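Probable E3 ubiquitin-protein ligase HERC1 (Homo sapiens, PDB 4QT6) probably acts as an E3 ubiquitin ligase through its HECT domain, the SPRY domain seen here being of a type that commonly mediates protein-protein recognition. Local coordinates at residues 50-62 and 69-81. Residues are numbered along the deposited sequence; the frame is centred on the assembly and turned at random. Where two conformers were deposited one is given.
Sequences RGNEGTCVGVSRW and HRTTSDMWLYRAY. With ARF (formamide), chain B; ARF (formamide), chain G; ARF (formamide), chain C.
Two donors grip the carbonyl oxygen of Thr55: the backbone N of Ala80 at 2.9 Å, nearly straight (N-H...O 174°), and a water at 2.8 Å that also accepts from Tyr81 N, tying strand 55-60 to the turn after strand 75-79. From there the ladder is antiparallel. Val57 with Tyr78 and Val59 with Trp76 exchange N-H...O bonds in both directions, and Arg61 N closes the far end on Asp74 O at 2.8 Å. Gly58, at phi 166°, brings its CA to 3.2 Å from Trp76 O in a CA-H...O contact.

Arg61 reaches back across the strand pair. With its chain extended from CG to NE, Trp76 CH2 lies over one face of the Arg61 guanidinium, 3.4 Å from NH1, the two planes 40° apart rather than stacked; Asp132 takes NH2 in a salt bridge. On the other sheet face, Cys56 SG rests against Arg79 CB, and Ser60 OG sits beside the Met75 (selenomethionine) CG while donating to Arg61 O.

Near Glu53, one formamide donates to Asn52 OD1 and Glu53 O and accepts from Arg79 NH2, its carbon 3.3 Å from Tyr81 CG over one ring face. Arg79 NH1 is hydrogen-bonded to Tyr86 OH, which helps hold the guanidinium beside the formamide. This small amide thus marks a polar pocket, completed by Tyr143.

Within the SPRY beta-sandwich, the pair forms adjacent strands of the six-stranded antiparallel sheet: 55-60 bonds on its other edge to strand 137-142, and 75-79 is followed by edge strand 84-86.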
loop_
_atom_site.group_PDB
_atom_site.type_symbol
_atom_site.label_atom_id
_atom_site.label_comp_id
_atom_site.label_asym_id
_atom_site.label_seq_id
_atom_site.Cartn_x
_atom_site.Cartn_y
_atom_site.Cartn_z
ATOM N N ARG A 50 9.667 -5.677 -13.499
ATOM C CA ARG A 50 8.714 -5.166 -14.472
ATOM C C ARG A 50 8.022 -6.325 -15.180
ATOM O O ARG A 50 8.678 -7.284 -15.615
ATOM C CB ARG A 50 9.402 -4.270 -15.496
ATOM C CG ARG A 50 9.884 -2.938 -14.939
ATOM C CD ARG A 50 10.939 -2.326 -15.849
ATOM N NE ARG A 50 11.721 -1.276 -15.198
ATOM C CZ ARG A 50 11.313 -0.020 -14.999
ATOM N NH1 ARG A 50 10.095 0.383 -15.369
ATOM N NH2 ARG A 50 12.135 0.846 -14.413
ATOM N N GLY A 51 6.700 -6.249 -15.259
ATOM C CA GLY A 51 5.899 -7.319 -15.867
ATOM C C GLY A 51 5.670 -8.558 -15.020
ATOM O O GLY A 51 5.038 -9.503 -15.475
ATOM N N ASN A 52 6.188 -8.592 -13.796
ATOM C CA ASN A 52 5.946 -9.718 -12.903
ATOM C C ASN A 52 6.029 -9.220 -11.468
ATOM O O ASN A 52 6.748 -9.770 -10.637
ATOM C CB ASN A 52 6.963 -10.830 -13.153
ATOM C CG ASN A 52 6.637 -12.110 -12.411
ATOM O OD1 ASN A 52 5.467 -12.463 -12.199
ATOM N ND2 ASN A 52 7.674 -12.818 -12.010
ATOM N N GLU A 53 5.260 -8.170 -11.202
ATOM C CA GLU A 53 5.368 -7.434 -9.932
ATOM C C GLU A 53 4.786 -8.255 -8.799
ATOM O O GLU A 53 3.955 -9.150 -9.026
ATOM C CB GLU A 53 4.662 -6.080 -10.028
ATOM C CG GLU A 53 5.350 -5.061 -10.917
ATOM C CD GLU A 53 5.059 -5.237 -12.403
ATOM O OE1 GLU A 53 4.275 -6.126 -12.770
ATOM O OE2 GLU A 53 5.638 -4.489 -13.206
ATOM N N GLY A 54 5.223 -7.938 -7.575
ATOM C CA GLY A 54 4.844 -8.673 -6.380
ATOM C C GLY A 54 4.393 -7.775 -5.236
ATOM O O GLY A 54 4.348 -8.202 -4.109
ATOM N N THR A 55 4.075 -6.526 -5.557
ATOM C CA THR A 55 3.721 -5.488 -4.575
ATOM C C THR A 55 2.250 -5.114 -4.616
ATOM O O THR A 55 1.662 -4.990 -5.709
ATOM C CB THR A 55 4.509 -4.218 -4.902
ATOM O OG1 THR A 55 5.906 -4.504 -4.805
ATOM C CG2 THR A 55 4.152 -3.050 -3.967
ATOM N N CYS A 56 1.693 -4.844 -3.437
ATOM C CA CYS A 56 0.442 -4.087 -3.310
ATOM C C CYS A 56 0.700 -2.915 -2.382
ATOM O O CYS A 56 1.534 -3.026 -1.489
ATOM C CB CYS A 56 -0.670 -4.898 -2.685
ATOM S SG CYS A 56 -1.186 -6.361 -3.627
ATOM N N VAL A 57 -0.017 -1.811 -2.582
ATOM C CA VAL A 57 0.061 -0.659 -1.668
ATOM C C VAL A 57 -1.311 -0.323 -1.161
ATOM O O VAL A 57 -2.297 -0.685 -1.773
ATOM C CB VAL A 57 0.693 0.569 -2.345
ATOM C CG1 VAL A 57 2.047 0.187 -2.929
ATOM C CG2 VAL A 57 -0.207 1.184 -3.433
ATOM N N GLY A 58 -1.393 0.350 -0.028
ATOM C CA GLY A 58 -2.698 0.760 0.452
ATOM C C GLY A 58 -2.647 1.195 1.890
ATOM O O GLY A 58 -1.739 1.935 2.283
ATOM N N VAL A 59 -3.649 0.776 2.660
ATOM C CA VAL A 59 -3.713 1.063 4.092
ATOM C C VAL A 59 -4.076 -0.200 4.876
ATOM O O VAL A 59 -4.657 -1.138 4.313
ATOM C CB VAL A 59 -4.723 2.193 4.408
ATOM C CG1 VAL A 59 -4.216 3.517 3.860
ATOM C CG2 VAL A 59 -6.107 1.863 3.863
ATOM N N SER A 60 -3.703 -0.209 6.146
ATOM C CA SER A 60 -3.890 -1.358 7.030
ATOM C C SER A 60 -4.284 -0.940 8.433
ATOM O O SER A 60 -3.832 0.092 8.963
ATOM C CB SER A 60 -2.604 -2.166 7.131
ATOM O OG SER A 60 -2.803 -3.363 7.869
ATOM N N ARG A 61 -5.077 -1.812 9.053
ATOM C CA ARG A 61 -5.236 -1.833 10.496
ATOM C C ARG A 61 -3.985 -2.336 11.173
ATOM O O ARG A 61 -3.154 -3.020 10.553
ATOM C CB ARG A 61 -6.364 -2.797 10.870
ATOM C CG ARG A 61 -7.720 -2.338 10.432
ATOM C CD ARG A 61 -8.748 -3.380 10.841
ATOM N NE ARG A 61 -10.091 -2.811 10.788
ATOM C CZ ARG A 61 -10.979 -2.996 9.819
ATOM N NH1 ARG A 61 -10.754 -3.776 8.759
ATOM N NH2 ARG A 61 -12.151 -2.408 9.944
ATOM N N TRP A 62 -3.867 -2.048 12.467
ATOM C CA TRP A 62 -2.836 -2.643 13.301
ATOM C C TRP A 62 -3.487 -3.103 14.608
ATOM O O TRP A 62 -4.218 -2.318 15.208
ATOM C CB TRP A 62 -1.750 -1.628 13.593
ATOM C CG TRP A 62 -0.629 -2.214 14.386
ATOM C CD1 TRP A 62 -0.324 -1.956 15.686
ATOM C CD2 TRP A 62 0.340 -3.157 13.920
ATOM N NE1 TRP A 62 0.772 -2.696 16.066
ATOM C CE2 TRP A 62 1.198 -3.436 14.998
ATOM C CE3 TRP A 62 0.561 -3.787 12.701
ATOM C CZ2 TRP A 62 2.259 -4.321 14.888
ATOM C CZ3 TRP A 62 1.612 -4.663 12.592
ATOM C CH2 TRP A 62 2.455 -4.911 13.673
ATOM N N HIS A 69 -3.365 -10.835 0.361
ATOM C CA HIS A 69 -4.168 -9.887 -0.407
ATOM C C HIS A 69 -5.488 -10.482 -0.901
ATOM O O HIS A 69 -6.461 -9.750 -1.027
ATOM C CB HIS A 69 -3.378 -9.227 -1.550
ATOM C CG HIS A 69 -2.977 -10.163 -2.640
ATOM N ND1 HIS A 69 -2.022 -11.140 -2.469
ATOM C CD2 HIS A 69 -3.371 -10.243 -3.930
ATOM C CE1 HIS A 69 -1.862 -11.799 -3.601
ATOM N NE2 HIS A 69 -2.674 -11.279 -4.501
ATOM N N ARG A 70 -5.532 -11.796 -1.152
ATOM C CA ARG A 70 -6.743 -12.444 -1.664
ATOM C C ARG A 70 -7.873 -12.547 -0.636
ATOM O O ARG A 70 -9.044 -12.653 -1.021
ATOM C CB ARG A 70 -6.392 -13.841 -2.198
ATOM C CG ARG A 70 -5.448 -13.819 -3.382
ATOM C CD ARG A 70 -6.158 -14.154 -4.672
ATOM N NE ARG A 70 -5.266 -13.989 -5.817
ATOM C CZ ARG A 70 -5.571 -13.349 -6.945
ATOM N NH1 ARG A 70 -6.769 -12.799 -7.129
ATOM N NH2 ARG A 70 -4.665 -13.271 -7.916
ATOM N N THR A 71 -7.536 -12.517 0.658
ATOM C CA THR A 71 -8.512 -12.696 1.732
ATOM C C THR A 71 -8.612 -11.565 2.752
ATOM O O THR A 71 -9.638 -11.425 3.408
ATOM C CB THR A 71 -8.260 -13.987 2.521
ATOM O OG1 THR A 71 -6.972 -13.948 3.160
ATOM C CG2 THR A 71 -8.317 -15.172 1.590
ATOM N N THR A 72 -7.555 -10.760 2.899
ATOM C CA THR A 72 -7.497 -9.854 4.029
ATOM C C THR A 72 -8.620 -8.807 4.088
ATOM O O THR A 72 -8.975 -8.220 3.086
ATOM C CB THR A 72 -6.132 -9.098 4.093
ATOM O OG1 THR A 72 -6.083 -8.321 5.290
ATOM C CG2 THR A 72 -5.924 -8.239 2.902
ATOM N N SER A 73 -9.153 -8.635 5.289
ATOM C CA SER A 73 -10.003 -7.496 5.654
ATOM C C SER A 73 -9.272 -6.533 6.594
ATOM O O SER A 73 -9.847 -5.527 7.015
ATOM C CB SER A 73 -11.296 -8.011 6.307
ATOM O OG SER A 73 -12.090 -8.682 5.323
ATOM N N ASP A 74 -8.004 -6.827 6.903
ATOM C CA ASP A 74 -7.191 -5.899 7.701
ATOM C C ASP A 74 -6.625 -4.785 6.838
ATOM O O ASP A 74 -6.326 -3.698 7.364
ATOM C CB ASP A 74 -6.049 -6.629 8.406
ATOM C CG ASP A 74 -6.519 -7.455 9.575
ATOM O OD1 ASP A 74 -7.569 -7.115 10.181
ATOM O OD2 ASP A 74 -5.813 -8.431 9.894
HETATM N N MSE A 75 -6.495 -5.054 5.548
HETATM C CA MSE A 75 -5.871 -4.136 4.585
HETATM C C MSE A 75 -6.802 -3.825 3.441
HETATM O O MSE A 75 -7.726 -4.590 3.114
HETATM C CB MSE A 75 -4.563 -4.710 4.034
HETATM C CG MSE A 75 -3.672 -5.228 5.157
HETATM SE SE MSE A 75 -1.956 -5.840 4.377
HETATM C CE MSE A 75 -0.893 -5.591 5.998
ATOM N N TRP A 76 -6.559 -2.696 2.822
ATOM C CA TRP A 76 -7.210 -2.275 1.593
ATOM C C TRP A 76 -6.076 -2.069 0.602
ATOM O O TRP A 76 -5.214 -1.191 0.799
ATOM C CB TRP A 76 -7.953 -0.951 1.798
ATOM C CG TRP A 76 -9.277 -1.011 2.517
ATOM C CD1 TRP A 76 -10.513 -0.923 1.931
ATOM C CD2 TRP A 76 -9.512 -1.104 3.925
ATOM N NE1 TRP A 76 -11.484 -0.995 2.876
ATOM C CE2 TRP A 76 -10.917 -1.083 4.114
ATOM C CE3 TRP A 76 -8.689 -1.242 5.046
ATOM C CZ2 TRP A 76 -11.494 -1.178 5.372
ATOM C CZ3 TRP A 76 -9.276 -1.325 6.300
ATOM C CH2 TRP A 76 -10.667 -1.277 6.451
ATOM N N LEU A 77 -6.026 -2.882 -0.446
ATOM C CA LEU A 77 -4.812 -3.001 -1.241
ATOM C C LEU A 77 -5.039 -2.807 -2.721
ATOM O O LEU A 77 -6.097 -3.143 -3.266
ATOM C CB LEU A 77 -4.161 -4.356 -1.010
ATOM C CG LEU A 77 -3.678 -4.634 0.396
ATOM C CD1 LEU A 77 -3.262 -6.094 0.546
ATOM C CD2 LEU A 77 -2.531 -3.700 0.772
ATOM N N TYR A 78 -3.995 -2.321 -3.377
ATOM C CA TYR A 78 -3.967 -1.996 -4.797
ATOM C C TYR A 78 -2.707 -2.663 -5.365
ATOM O O TYR A 78 -1.569 -2.414 -4.932
ATOM C CB TYR A 78 -4.003 -0.456 -4.953
ATOM C CG TYR A 78 -3.834 0.173 -6.308
ATOM C CD1 TYR A 78 -4.294 -0.453 -7.459
ATOM C CD2 TYR A 78 -3.313 1.469 -6.429
ATOM C CE1 TYR A 78 -4.137 0.153 -8.701
ATOM C CE2 TYR A 78 -3.170 2.083 -7.664
ATOM C CZ TYR A 78 -3.603 1.423 -8.797
ATOM O OH TYR A 78 -3.441 2.049 -10.026
ATOM N N ARG A 79 -2.934 -3.561 -6.321
ATOM C CA ARG A 79 -1.904 -4.486 -6.813
ATOM C C ARG A 79 -1.185 -3.974 -8.069
ATOM O O ARG A 79 -1.831 -3.655 -9.091
ATOM C CB ARG A 79 -2.578 -5.837 -7.081
ATOM C CG ARG A 79 -1.688 -6.945 -7.591
ATOM C CD ARG A 79 -2.501 -8.227 -7.701
ATOM N NE ARG A 79 -1.805 -9.290 -8.416
ATOM C CZ ARG A 79 -2.409 -10.298 -9.052
ATOM N NH1 ARG A 79 -3.746 -10.388 -9.078
ATOM N NH2 ARG A 79 -1.670 -11.212 -9.671
ATOM N N ALA A 80 0.154 -3.916 -8.001
ATOM C CA ALA A 80 0.963 -3.354 -9.061
ATOM C C ALA A 80 0.762 -4.101 -10.379
ATOM O O ALA A 80 0.550 -3.486 -11.424
ATOM C CB ALA A 80 2.425 -3.382 -8.664
ATOM N N TYR A 81 0.818 -5.421 -10.302
ATOM C CA TYR A 81 0.900 -6.262 -11.503
ATOM C C TYR A 81 -0.298 -6.094 -12.435
ATOM O O TYR A 81 -0.124 -6.053 -13.645
ATOM C CB TYR A 81 1.030 -7.726 -11.100
ATOM C CG TYR A 81 0.922 -8.678 -12.268
ATOM C CD1 TYR A 81 1.955 -8.788 -13.173
ATOM C CD2 TYR A 81 -0.228 -9.417 -12.485
ATOM C CE1 TYR A 81 1.861 -9.637 -14.262
ATOM C CE2 TYR A 81 -0.333 -10.279 -13.575
ATOM C CZ TYR A 81 0.727 -10.385 -14.450
ATOM O OH TYR A 81 0.658 -11.234 -15.549
HETATM N N ARF B . 3.197 -11.062 -10.896
HETATM C C ARF B . 1.934 -11.432 -10.692
HETATM O O ARF B . 1.299 -10.994 -9.745
HETATM N N ARF G . 7.035 -11.334 -8.253
HETATM C C ARF G . 5.808 -11.871 -8.275
HETATM O O ARF G . 5.516 -12.772 -7.499
HETATM N N ARF C . -5.022 4.460 -10.315
HETATM C C ARF C . -5.771 4.837 -11.359
HETATM O O ARF C . -5.887 4.087 -12.320
HETATM O O HOH W 1 2.477 -5.596 -14.889
HETATM O O HOH W 2 1.967 -6.691 -7.897
#